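Serine/threonine protein phosphatase Stp1 (Streptococcus agalactiae, PDB 2PK0) removes phosphate groups from phosphorylated serine and threonine residues of proteins, as a magnesium-binding phosphatase of the PP2C family. Local coordinates at residues Met6-Leu11 with Pro35-Ala40; Asn26-Lys31 with Met55-Leu60; Gly61-Glu66 with Arg76-Val81; Ile167-Gly172 with Pro176-Leu181. One frame throughout, in Å; residues are numbered along the deposited sequence.

How the interactions relate
The four contacts tie together layers of the PP2C fold. Interaction 1 joins the two sheets through strands 6-13 and 35-43. Interaction 2 sets helix 48-64 against strand 23-29, the neighbour of 35-43 in one sheet. Their centres lie about 10 Å apart, and their segments alternate along the chain. Interaction 3 packs the end of the same helix on helix 72-96, its centre about 8 Å from that of interaction 2. Interaction 4 comes last in the chain, about 21 Å from interaction 1 between centres. It leads into strand 180-185, at the edge of the 35-43 sheet opposite strand 23-29. Together they join both sheets and the helices over one of them, around strand 35-43, whose Asp41 and Gly42 bind magnesium.

Interaction 1: Met6-Leu11 with Pro35-Ala40; sequences MEISLL and PLIILA
Ile8 and Ile37 meet tip to tip between two strands of facing sheets. The apolar contacts make up the whole of this interface. Ile37 CD1 lies 4.0 Å from Ile8 CG2. It is also 4.0 Å from Ile8 CD1, so one methyl touches both branches of the opposing side chain. In Ile8 the CG1 branch sits beside the backbone N (chi1 -59°), and CG2 takes the position anti to that N. This spreads the two methyls around the end of Ile37. On one side of this pair, the terminal methyl of Ile8 reaches the proline ring, with Ile8 CD1 4.4 Å from Pro35 CB. On the other, Leu10 CD2 approaches Ile37 CG2 at 4.3 Å.

The contact belongs to the beta sandwich of the PP2C fold. Strand 6-13 is an edge strand of one antiparallel sheet, and strand 35-43 lies inside the other. The two segments run nearly alike, with axes 10.1 Å apart and 22° between their directions. At that spacing side chains alone bridge the layers.

Backbone bonding runs within each sheet instead. Glu7, Ser9 and Leu11 bond through the backbone to Tyr244, Leu242 and Val240. Pro35 pairs with Ile111 and Leu36 with Phe28. Separately, the hydroxyl of Ser9 is hydrogen-bonded to Asp219 of helix 218-231, which packs on the outer face of strand 6-13.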
loop_
_atom_site.group_PDB
_atom_site.type_symbol
_atom_site.label_atom_id
_atom_site.label_comp_id
_atom_site.label_asym_id
_atom_site.label_seq_id
_atom_site.Cartn_x
_atom_site.Cartn_y
_atom_site.Cartn_z
ATOM N N MET A 6 4.353 -8.375 -17.355
ATOM C CA MET A 6 4.094 -7.263 -16.467
ATOM C C MET A 6 5.363 -6.720 -15.864
ATOM O O MET A 6 6.175 -7.482 -15.357
ATOM C CB MET A 6 3.153 -7.691 -15.356
ATOM C CG MET A 6 1.735 -7.335 -15.662
ATOM S SD MET A 6 0.645 -7.998 -14.423
ATOM C CE MET A 6 -0.813 -8.292 -15.425
ATOM N N GLU A 7 5.523 -5.398 -15.900
ATOM C CA GLU A 7 6.731 -4.778 -15.387
ATOM C C GLU A 7 6.430 -4.158 -14.037
ATOM O O GLU A 7 5.452 -3.408 -13.902
ATOM C CB GLU A 7 7.278 -3.721 -16.357
ATOM C CG GLU A 7 8.674 -3.287 -16.006
ATOM C CD GLU A 7 9.152 -2.035 -16.745
ATOM O OE1 GLU A 7 8.425 -1.538 -17.644
ATOM O OE2 GLU A 7 10.271 -1.542 -16.405
ATOM N N ILE A 8 7.259 -4.470 -13.038
ATOM C CA ILE A 8 7.086 -3.903 -11.698
ATOM C C ILE A 8 8.185 -2.875 -11.376
ATOM O O ILE A 8 9.363 -3.133 -11.615
ATOM C CB ILE A 8 7.117 -5.018 -10.634
ATOM C CG1 ILE A 8 6.007 -6.041 -10.876
ATOM C CG2 ILE A 8 7.008 -4.454 -9.208
ATOM C CD1 ILE A 8 6.061 -7.240 -9.859
ATOM N N SER A 9 7.808 -1.724 -10.824
ATOM C CA SER A 9 8.788 -0.729 -10.381
ATOM C C SER A 9 8.554 -0.299 -8.919
ATOM O O SER A 9 7.461 0.157 -8.577
ATOM C CB SER A 9 8.716 0.490 -11.291
ATOM O OG SER A 9 9.739 1.423 -11.019
ATOM N N LEU A 10 9.585 -0.430 -8.073
ATOM C CA LEU A 10 9.491 -0.045 -6.660
ATOM C C LEU A 10 10.355 1.180 -6.381
ATOM O O LEU A 10 11.460 1.273 -6.884
ATOM C CB LEU A 10 9.954 -1.194 -5.760
ATOM C CG LEU A 10 9.316 -2.590 -5.848
ATOM C CD1 LEU A 10 9.903 -3.451 -4.789
ATOM C CD2 LEU A 10 7.816 -2.591 -5.686
ATOM N N LEU A 11 9.857 2.125 -5.588
ATOM C CA LEU A 11 10.663 3.275 -5.184
ATOM C C LEU A 11 10.217 3.782 -3.827
ATOM O O LEU A 11 9.010 3.878 -3.554
ATOM C CB LEU A 11 10.584 4.437 -6.204
ATOM C CG LEU A 11 11.556 5.634 -5.988
ATOM C CD1 LEU A 11 13.028 5.182 -5.985
ATOM C CD2 LEU A 11 11.377 6.751 -6.986
ATOM N N PRO A 35 4.113 -13.489 -8.098
ATOM C CA PRO A 35 4.725 -12.336 -7.464
ATOM C C PRO A 35 3.838 -11.754 -6.377
ATOM O O PRO A 35 2.617 -11.802 -6.496
ATOM C CB PRO A 35 4.870 -11.308 -8.600
ATOM C CG PRO A 35 4.155 -11.836 -9.759
ATOM C CD PRO A 35 3.559 -13.171 -9.426
ATOM N N LEU A 36 4.458 -11.205 -5.330
ATOM C CA LEU A 36 3.745 -10.485 -4.299
ATOM C C LEU A 36 4.494 -9.197 -3.992
ATOM O O LEU A 36 5.711 -9.193 -3.871
ATOM C CB LEU A 36 3.638 -11.347 -3.043
ATOM C CG LEU A 36 2.936 -10.764 -1.817
ATOM C CD1 LEU A 36 1.418 -10.889 -1.910
ATOM C CD2 LEU A 36 3.434 -11.454 -0.586
ATOM N N ILE A 37 3.754 -8.105 -3.862
ATOM C CA ILE A 37 4.312 -6.798 -3.576
ATOM C C ILE A 37 3.717 -6.380 -2.263
ATOM O O ILE A 37 2.501 -6.438 -2.088
ATOM C CB ILE A 37 3.865 -5.790 -4.618
ATOM C CG1 ILE A 37 4.487 -6.115 -5.974
ATOM C CG2 ILE A 37 4.219 -4.384 -4.192
ATOM C CD1 ILE A 37 3.779 -5.472 -7.104
ATOM N N ILE A 38 4.577 -6.011 -1.314
ATOM C CA ILE A 38 4.139 -5.563 -0.017
ATOM C C ILE A 38 4.661 -4.167 0.289
ATOM O O ILE A 38 5.859 -3.947 0.325
ATOM C CB ILE A 38 4.595 -6.517 1.092
ATOM C CG1 ILE A 38 4.433 -7.965 0.661
ATOM C CG2 ILE A 38 3.773 -6.291 2.354
ATOM C CD1 ILE A 38 4.737 -8.932 1.776
ATOM N N LEU A 39 3.738 -3.236 0.521
ATOM C CA LEU A 39 4.056 -1.858 0.902
ATOM C C LEU A 39 3.542 -1.606 2.323
ATOM O O LEU A 39 2.393 -1.959 2.638
ATOM C CB LEU A 39 3.387 -0.880 -0.081
ATOM C CG LEU A 39 3.696 0.626 -0.049
ATOM C CD1 LEU A 39 3.493 1.228 -1.402
ATOM C CD2 LEU A 39 2.843 1.413 0.961
ATOM N N ALA A 40 4.353 -0.967 3.171
ATOM C CA ALA A 40 3.924 -0.727 4.551
ATOM C C ALA A 40 4.323 0.631 5.049
ATOM O O ALA A 40 5.467 1.028 4.903
ATOM C CB ALA A 40 4.466 -1.787 5.465
#

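Interaction 2: Asn26-Lys31 with Met55-Leu60; sequences NQFENK and MTVTDL
Val57 has the largest share of this contact, and its CG1 methyl meets both Phe28 and Asn26. The methyl stands anti to the backbone N (chi1 171°), beside the carbonyl carbon. It therefore lies next to its own carbonyl, and the same ring can touch both. Phe28 presents its far end. Its CZ lies 4.0 Å from Val57 CG1, which sits at the ring edge and in its plane. The same Phe28 CZ comes 3.4 Å from Val57 O, which approaches the ring obliquely. The two side chains cross at about a right angle.

In the PP2C sandwich, helix 48-64 lies over a sheet in which 23-29 is an outermost strand. The side chain of Val57 also touches Ile38 and Ala40 of the adjoining strand 35-43. Phe28 packs on Ile38 and on Trp64 of the helix. A bound magnesium lies about 12 Å from the side chain of Val57.

Asn26 joins through its carbon base, with Asn26 CB 3.7 Å from Val57 CG1. Its amide takes a different route. Asn26 OD1 accepts the backbone N-H of Gln27 at 2.9 Å, and the bond is bent, with an angle of 136° at the hydrogen.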
loop_
_atom_site.group_PDB
_atom_site.type_symbol
_atom_site.label_atom_id
_atom_site.label_comp_id
_atom_site.label_asym_id
_atom_site.label_seq_id
_atom_site.Cartn_x
_atom_site.Cartn_y
_atom_site.Cartn_z
ATOM N N ASN A 26 8.827 -3.914 -0.788
ATOM C CA ASN A 26 9.576 -4.990 -1.402
ATOM C C ASN A 26 8.666 -5.896 -2.240
ATOM O O ASN A 26 7.435 -5.867 -2.107
ATOM C CB ASN A 26 10.317 -5.810 -0.350
ATOM C CG ASN A 26 11.681 -6.306 -0.833
ATOM O OD1 ASN A 26 11.961 -6.320 -2.028
ATOM N ND2 ASN A 26 12.531 -6.725 0.105
ATOM N N GLN A 27 9.279 -6.686 -3.120
ATOM C CA GLN A 27 8.559 -7.688 -3.877
ATOM C C GLN A 27 9.153 -9.069 -3.616
ATOM O O GLN A 27 10.287 -9.184 -3.159
ATOM C CB GLN A 27 8.553 -7.360 -5.364
ATOM C CG GLN A 27 9.909 -7.434 -6.031
ATOM C CD GLN A 27 9.846 -7.062 -7.522
ATOM O OE1 GLN A 27 9.076 -7.643 -8.283
ATOM N NE2 GLN A 27 10.656 -6.091 -7.931
ATOM N N PHE A 28 8.364 -10.111 -3.853
ATOM C CA PHE A 28 8.752 -11.475 -3.534
ATOM C C PHE A 28 8.123 -12.338 -4.599
ATOM O O PHE A 28 7.279 -11.876 -5.334
ATOM C CB PHE A 28 8.242 -11.903 -2.126
ATOM C CG PHE A 28 8.664 -10.970 -1.027
ATOM C CD1 PHE A 28 7.824 -9.922 -0.610
ATOM C CD2 PHE A 28 9.926 -11.087 -0.455
ATOM C CE1 PHE A 28 8.241 -9.027 0.359
ATOM C CE2 PHE A 28 10.346 -10.212 0.524
ATOM C CZ PHE A 28 9.505 -9.179 0.937
ATOM N N GLU A 29 8.525 -13.600 -4.671
ATOM C CA GLU A 29 7.929 -14.545 -5.604
ATOM C C GLU A 29 7.880 -15.937 -4.965
ATOM O O GLU A 29 8.886 -16.423 -4.449
ATOM C CB GLU A 29 8.733 -14.566 -6.901
ATOM C CG GLU A 29 8.196 -15.517 -7.933
ATOM C CD GLU A 29 8.777 -15.279 -9.322
ATOM O OE1 GLU A 29 8.674 -14.132 -9.832
ATOM O OE2 GLU A 29 9.320 -16.247 -9.905
ATOM N N ASN A 30 6.714 -16.583 -4.988
ATOM C CA ASN A 30 6.574 -17.904 -4.378
ATOM C C ASN A 30 7.062 -19.023 -5.294
ATOM O O ASN A 30 7.486 -18.727 -6.415
ATOM C CB ASN A 30 5.153 -18.120 -3.835
ATOM C CG ASN A 30 4.173 -18.620 -4.864
ATOM O OD1 ASN A 30 4.358 -18.441 -6.067
ATOM N ND2 ASN A 30 3.100 -19.250 -4.389
ATOM N N LYS A 31 7.000 -20.286 -4.846
ATOM C CA LYS A 31 7.534 -21.416 -5.638
ATOM C C LYS A 31 6.761 -21.701 -6.924
ATOM O O LYS A 31 7.242 -22.417 -7.798
ATOM C CB LYS A 31 7.597 -22.714 -4.820
ATOM C CG LYS A 31 8.595 -22.721 -3.702
ATOM C CD LYS A 31 8.492 -23.987 -2.878
ATOM C CE LYS A 31 9.524 -23.960 -1.757
ATOM N NZ LYS A 31 9.640 -25.266 -1.080
ATOM N N MET A 55 9.506 -5.215 9.472
ATOM C CA MET A 55 9.224 -6.571 9.966
ATOM C C MET A 55 8.061 -7.250 9.244
ATOM O O MET A 55 8.182 -8.387 8.808
ATOM C CB MET A 55 8.966 -6.568 11.461
ATOM C CG MET A 55 9.203 -7.883 12.145
ATOM S SD MET A 55 9.592 -7.561 13.882
ATOM C CE MET A 55 11.394 -7.792 13.939
ATOM N N THR A 56 6.947 -6.537 9.120
ATOM C CA THR A 56 5.787 -7.014 8.383
ATOM C C THR A 56 6.169 -7.451 6.979
ATOM O O THR A 56 5.950 -8.593 6.620
ATOM C CB THR A 56 4.733 -5.912 8.276
ATOM O OG1 THR A 56 4.350 -5.492 9.590
ATOM C CG2 THR A 56 3.506 -6.387 7.501
ATOM N N VAL A 57 6.767 -6.545 6.214
ATOM C CA VAL A 57 7.212 -6.825 4.852
ATOM C C VAL A 57 8.210 -7.994 4.750
ATOM O O VAL A 57 8.019 -8.881 3.933
ATOM C CB VAL A 57 7.790 -5.528 4.162
ATOM C CG1 VAL A 57 8.461 -5.845 2.823
ATOM C CG2 VAL A 57 6.694 -4.462 3.981
ATOM N N THR A 58 9.242 -8.010 5.594
ATOM C CA THR A 58 10.242 -9.090 5.564
ATOM C C THR A 58 9.659 -10.455 5.992
ATOM O O THR A 58 9.813 -11.411 5.264
ATOM C CB THR A 58 11.541 -8.736 6.368
ATOM O OG1 THR A 58 12.036 -7.467 5.940
ATOM C CG2 THR A 58 12.654 -9.759 6.156
ATOM N N ASP A 59 8.955 -10.514 7.126
ATOM C CA ASP A 59 8.327 -11.753 7.628
ATOM C C ASP A 59 7.298 -12.388 6.686
ATOM O O ASP A 59 7.340 -13.603 6.434
ATOM C CB ASP A 59 7.648 -11.529 8.985
ATOM C CG ASP A 59 8.640 -11.372 10.132
ATOM O OD1 ASP A 59 9.870 -11.475 9.904
ATOM O OD2 ASP A 59 8.175 -11.144 11.274
ATOM N N LEU A 60 6.374 -11.565 6.192
ATOM C CA LEU A 60 5.346 -12.029 5.277
ATOM C C LEU A 60 5.947 -12.543 3.989
ATOM O O LEU A 60 5.564 -13.607 3.513
ATOM C CB LEU A 60 4.367 -10.908 4.942
ATOM C CG LEU A 60 2.997 -10.922 5.621
ATOM C CD1 LEU A 60 3.106 -10.775 7.120
ATOM C CD2 LEU A 60 2.203 -9.788 5.048
#

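Interaction 3: Gly61-Glu66 with Arg76-Val81; sequences GSDWAE and RDWMLV
Trp64 and Trp78 join the two neighbouring helices, 48-64 and 72-96, that pack on one sheet of the PP2C sandwich. Their indoles form a T-shaped (edge-to-face) pair. The edge of Trp64 points at a face of Trp78. The six-membered ring centroids are 5.0 Å apart, and the planes stand at 70°. Trp64 CE3 makes the approach, at 3.7 Å from Trp78 CZ3, and sits off-centre above the face of Trp78. Trp64 CB adds a further touch, 3.9 Å from Trp78 CZ2.

The two indole N-H groups have separate partners. Trp64 NE1 bonds to the backbone O of Val34, which should help to fix the rotation of that ring. Trp78 also meets Phe69, and both tryptophans touch Leu36 of the underlying strand 35-43. Exposed Asp63 binds the indole N-H of Trp78. The carboxylate plane is turned 27° from that of the Trp78 ring. Trp78 NE1 gives its hydrogen to Asp63 OD2 at 3.2 Å, with an angle of 147° at the hydrogen, and it meets that oxygen from above the carboxylate plane.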
loop_
_atom_site.group_PDB
_atom_site.type_symbol
_atom_site.label_atom_id
_atom_site.label_comp_id
_atom_site.label_asym_id
_atom_site.label_seq_id
_atom_site.Cartn_x
_atom_site.Cartn_y
_atom_site.Cartn_z
ATOM N N GLY A 61 6.906 -11.788 3.451
ATOM C CA GLY A 61 7.483 -12.083 2.157
ATOM C C GLY A 61 8.402 -13.275 2.172
ATOM O O GLY A 61 8.480 -14.047 1.204
ATOM N N SER A 62 9.085 -13.433 3.297
ATOM C CA SER A 62 9.901 -14.598 3.525
ATOM C C SER A 62 9.044 -15.831 3.729
ATOM O O SER A 62 9.472 -16.920 3.396
ATOM C CB SER A 62 10.828 -14.371 4.706
ATOM O OG SER A 62 10.859 -15.489 5.548
ATOM N N ASP A 63 7.833 -15.673 4.254
ATOM C CA ASP A 63 6.967 -16.822 4.421
ATOM C C ASP A 63 6.346 -17.128 3.074
ATOM O O ASP A 63 6.238 -18.291 2.694
ATOM C CB ASP A 63 5.906 -16.593 5.507
ATOM C CG ASP A 63 4.993 -17.815 5.710
ATOM O OD1 ASP A 63 5.510 -18.954 5.778
ATOM O OD2 ASP A 63 3.756 -17.645 5.799
ATOM N N TRP A 64 6.004 -16.068 2.339
ATOM C CA TRP A 64 5.447 -16.151 0.977
ATOM C C TRP A 64 6.356 -16.898 0.018
ATOM O O TRP A 64 5.890 -17.633 -0.840
ATOM C CB TRP A 64 5.175 -14.752 0.391
ATOM C CG TRP A 64 4.669 -14.764 -1.056
ATOM C CD1 TRP A 64 5.413 -14.614 -2.188
ATOM C CD2 TRP A 64 3.317 -14.943 -1.493
ATOM N NE1 TRP A 64 4.619 -14.686 -3.298
ATOM C CE2 TRP A 64 3.326 -14.885 -2.905
ATOM C CE3 TRP A 64 2.093 -15.137 -0.827
ATOM C CZ2 TRP A 64 2.164 -15.011 -3.666
ATOM C CZ3 TRP A 64 0.945 -15.258 -1.577
ATOM C CH2 TRP A 64 0.987 -15.196 -2.991
ATOM N N ALA A 65 7.657 -16.708 0.165
ATOM C CA ALA A 65 8.620 -17.302 -0.745
ATOM C C ALA A 65 8.625 -18.814 -0.634
ATOM O O ALA A 65 9.013 -19.505 -1.572
ATOM C CB ALA A 65 10.009 -16.749 -0.455
ATOM N N GLU A 66 8.181 -19.326 0.512
ATOM C CA GLU A 66 8.193 -20.754 0.747
ATOM C C GLU A 66 6.901 -21.423 0.304
ATOM O O GLU A 66 6.831 -22.644 0.217
ATOM C CB GLU A 66 8.510 -21.057 2.212
ATOM C CG GLU A 66 9.909 -20.593 2.661
ATOM C CD GLU A 66 11.061 -21.365 1.999
ATOM O OE1 GLU A 66 10.876 -22.551 1.643
ATOM O OE2 GLU A 66 12.159 -20.786 1.839
ATOM N N ARG A 76 -5.829 -15.832 -0.815
ATOM C CA ARG A 76 -6.732 -15.107 0.097
ATOM C C ARG A 76 -6.723 -15.666 1.534
ATOM O O ARG A 76 -6.649 -14.902 2.489
ATOM C CB ARG A 76 -8.160 -15.086 -0.442
ATOM C CG ARG A 76 -9.034 -14.090 0.270
ATOM C CD ARG A 76 -10.512 -14.393 0.141
ATOM N NE ARG A 76 -10.910 -15.431 1.077
ATOM C CZ ARG A 76 -11.728 -15.265 2.114
ATOM N NH1 ARG A 76 -12.278 -14.085 2.384
ATOM N NH2 ARG A 76 -12.004 -16.314 2.877
ATOM N N ASP A 77 -6.778 -16.991 1.678
ATOM C CA ASP A 77 -6.665 -17.611 3.002
ATOM C C ASP A 77 -5.356 -17.184 3.637
ATOM O O ASP A 77 -5.342 -16.795 4.797
ATOM C CB ASP A 77 -6.705 -19.150 2.937
ATOM C CG ASP A 77 -8.087 -19.706 2.628
ATOM O OD1 ASP A 77 -9.105 -18.985 2.780
ATOM O OD2 ASP A 77 -8.145 -20.891 2.234
ATOM N N TRP A 78 -4.278 -17.244 2.854
ATOM C CA TRP A 78 -2.951 -16.877 3.325
ATOM C C TRP A 78 -2.859 -15.419 3.828
ATOM O O TRP A 78 -2.209 -15.153 4.844
ATOM C CB TRP A 78 -1.901 -17.149 2.243
ATOM C CG TRP A 78 -0.488 -16.870 2.678
ATOM C CD1 TRP A 78 0.379 -17.753 3.266
ATOM C CD2 TRP A 78 0.225 -15.624 2.564
ATOM N NE1 TRP A 78 1.574 -17.137 3.536
ATOM C CE2 TRP A 78 1.512 -15.830 3.120
ATOM C CE3 TRP A 78 -0.103 -14.350 2.065
ATOM C CZ2 TRP A 78 2.481 -14.808 3.172
ATOM C CZ3 TRP A 78 0.862 -13.331 2.129
ATOM C CH2 TRP A 78 2.137 -13.575 2.671
ATOM N N MET A 79 -3.507 -14.491 3.124
ATOM C CA MET A 79 -3.429 -13.090 3.497
ATOM C C MET A 79 -4.145 -12.826 4.821
ATOM O O MET A 79 -3.581 -12.224 5.725
ATOM C CB MET A 79 -3.979 -12.187 2.393
ATOM C CG MET A 79 -3.066 -12.070 1.197
ATOM S SD MET A 79 -3.818 -11.145 -0.162
ATOM C CE MET A 79 -2.423 -10.943 -1.262
ATOM N N LEU A 80 -5.368 -13.314 4.943
ATOM C CA LEU A 80 -6.158 -13.120 6.148
ATOM C C LEU A 80 -5.493 -13.709 7.382
ATOM O O LEU A 80 -5.554 -13.118 8.455
ATOM C CB LEU A 80 -7.546 -13.729 5.965
ATOM C CG LEU A 80 -8.461 -12.980 5.003
ATOM C CD1 LEU A 80 -9.768 -13.743 4.823
ATOM C CD2 LEU A 80 -8.713 -11.578 5.524
ATOM N N VAL A 81 -4.841 -14.856 7.207
ATOM C CA VAL A 81 -4.148 -15.542 8.291
ATOM C C VAL A 81 -2.829 -14.855 8.703
ATOM O O VAL A 81 -2.654 -14.536 9.878
ATOM C CB VAL A 81 -3.951 -17.033 7.951
ATOM C CG1 VAL A 81 -2.963 -17.707 8.910
ATOM C CG2 VAL A 81 -5.311 -17.755 7.958
#

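Interaction 4: Ile167-Gly172 with Pro176-Leu181; sequences ITQSIG and PVEPDL
Gln169 NE2 donates to Glu178 O at 2.9 Å, and the other end of the same amide accepts in return. Glu178 N bonds to Gln169 OE1 at 3.1 Å, with an angle of 165° at the hydrogen. One side-chain amide thus pairs with the N-H and C=O of a single residue, much as a neighbouring backbone would. The bond from Gln169 NE2 is the less regular of the two: the nitrogen lies well above the carbonyl plane of Glu178. Gln169 is extended beyond CG (chi2 176°), which carries the amide across to the other segment.

Val177 packs alongside. Its CG1 methyl lies against a carbonyl oxygen, with Val177 CG1 3.5 Å from Ser170 O. Val177 CB packs 3.8 Å from Gln169 OE1. The same valine touches Ile83 and Asn87 of helix 72-96, and its backbone N bonds to Glu84.

In the PP2C fold, segment 167-172 lies in the loop before strand 180-185, an outermost strand of its sheet. Segment 176-181 runs from that loop into the strand. The side chain of Ser170 is about 10 Å from a bound magnesium. Two bonds from one amide, each to a different backbone atom, would resist rotation of the Gln169 side chain and clamp the loop to the approach of the strand.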
loop_
_atom_site.group_PDB
_atom_site.type_symbol
_atom_site.label_atom_id
_atom_site.label_comp_id
_atom_site.label_asym_id
_atom_site.label_seq_id
_atom_site.Cartn_x
_atom_site.Cartn_y
_atom_site.Cartn_z
ATOM N N ILE A 167 -5.844 7.652 11.739
ATOM C CA ILE A 167 -6.049 6.277 11.298
ATOM C C ILE A 167 -6.890 5.468 12.308
ATOM O O ILE A 167 -6.778 5.662 13.528
ATOM C CB ILE A 167 -4.680 5.640 10.989
ATOM C CG1 ILE A 167 -4.785 4.630 9.861
ATOM C CG2 ILE A 167 -3.997 5.070 12.239
ATOM C CD1 ILE A 167 -3.433 4.246 9.344
ATOM N N THR A 168 -7.775 4.611 11.806
ATOM C CA THR A 168 -8.671 3.862 12.694
ATOM C C THR A 168 -8.274 2.405 12.906
ATOM O O THR A 168 -8.774 1.760 13.833
ATOM C CB THR A 168 -10.178 3.945 12.292
ATOM O OG1 THR A 168 -10.397 3.410 10.975
ATOM C CG2 THR A 168 -10.679 5.363 12.385
ATOM N N GLN A 169 -7.399 1.886 12.045
ATOM C CA GLN A 169 -6.740 0.610 12.327
ATOM C C GLN A 169 -5.356 0.490 11.711
ATOM O O GLN A 169 -5.061 1.105 10.700
ATOM C CB GLN A 169 -7.603 -0.589 11.952
ATOM C CG GLN A 169 -7.906 -0.721 10.512
ATOM C CD GLN A 169 -8.682 -1.976 10.237
ATOM O OE1 GLN A 169 -8.718 -2.892 11.063
ATOM N NE2 GLN A 169 -9.313 -2.033 9.080
ATOM N N SER A 170 -4.499 -0.289 12.349
ATOM C CA SER A 170 -3.168 -0.487 11.833
ATOM C C SER A 170 -2.742 -1.841 12.321
ATOM O O SER A 170 -3.319 -2.359 13.261
ATOM C CB SER A 170 -2.211 0.555 12.394
ATOM O OG SER A 170 -2.072 0.397 13.798
ATOM N N ILE A 171 -1.737 -2.413 11.679
ATOM C CA ILE A 171 -1.168 -3.655 12.133
ATOM C C ILE A 171 -0.280 -3.350 13.314
ATOM O O ILE A 171 0.562 -2.461 13.230
ATOM C CB ILE A 171 -0.397 -4.327 11.011
ATOM C CG1 ILE A 171 -1.395 -5.055 10.111
ATOM C CG2 ILE A 171 0.666 -5.300 11.558
ATOM C CD1 ILE A 171 -0.802 -5.500 8.825
ATOM N N GLY A 172 -0.510 -4.072 14.415
ATOM C CA GLY A 172 0.135 -3.848 15.713
ATOM C C GLY A 172 -0.813 -3.281 16.768
ATOM O O GLY A 172 -0.382 -2.575 17.679
ATOM N N PRO A 176 -8.241 -7.616 16.907
ATOM C CA PRO A 176 -7.886 -8.141 15.573
ATOM C C PRO A 176 -8.147 -7.127 14.447
ATOM O O PRO A 176 -9.059 -6.306 14.572
ATOM C CB PRO A 176 -8.815 -9.353 15.409
ATOM C CG PRO A 176 -9.251 -9.708 16.802
ATOM C CD PRO A 176 -9.281 -8.427 17.570
ATOM N N VAL A 177 -7.352 -7.158 13.376
ATOM C CA VAL A 177 -7.578 -6.215 12.279
ATOM C C VAL A 177 -8.604 -6.777 11.336
ATOM O O VAL A 177 -8.733 -7.985 11.222
ATOM C CB VAL A 177 -6.297 -5.837 11.475
ATOM C CG1 VAL A 177 -5.387 -4.947 12.283
ATOM C CG2 VAL A 177 -5.562 -7.053 11.028
ATOM N N GLU A 178 -9.347 -5.890 10.677
ATOM C CA GLU A 178 -10.272 -6.263 9.615
ATOM C C GLU A 178 -9.758 -5.696 8.285
ATOM O O GLU A 178 -10.138 -4.594 7.907
ATOM C CB GLU A 178 -11.665 -5.669 9.879
ATOM C CG GLU A 178 -12.163 -5.718 11.330
ATOM C CD GLU A 178 -13.331 -4.748 11.602
ATOM O OE1 GLU A 178 -14.139 -4.499 10.681
ATOM O OE2 GLU A 178 -13.438 -4.228 12.736
ATOM N N PRO A 179 -8.890 -6.434 7.573
ATOM C CA PRO A 179 -8.416 -5.937 6.276
ATOM C C PRO A 179 -9.478 -5.983 5.191
ATOM O O PRO A 179 -10.406 -6.780 5.280
ATOM C CB PRO A 179 -7.287 -6.899 5.916
ATOM C CG PRO A 179 -7.573 -8.132 6.680
ATOM C CD PRO A 179 -8.308 -7.741 7.920
ATOM N N ASP A 180 -9.358 -5.116 4.183
ATOM C CA ASP A 180 -10.257 -5.165 3.037
ATOM C C ASP A 180 -9.588 -6.006 1.983
ATOM O O ASP A 180 -8.416 -5.812 1.709
ATOM C CB ASP A 180 -10.487 -3.777 2.445
ATOM C CG ASP A 180 -11.284 -2.871 3.347
ATOM O OD1 ASP A 180 -12.029 -3.387 4.207
ATOM O OD2 ASP A 180 -11.161 -1.632 3.181
ATOM N N LEU A 181 -10.325 -6.928 1.380
ATOM C CA LEU A 181 -9.798 -7.694 0.268
ATOM C C LEU A 181 -10.476 -7.310 -1.031
ATOM O O LEU A 181 -11.588 -6.810 -1.018
ATOM C CB LEU A 181 -9.988 -9.177 0.509
ATOM C CG LEU A 181 -9.523 -9.706 1.861
ATOM C CD1 LEU A 181 -10.251 -10.995 2.091
ATOM C CD2 LEU A 181 -8.037 -9.918 1.905
#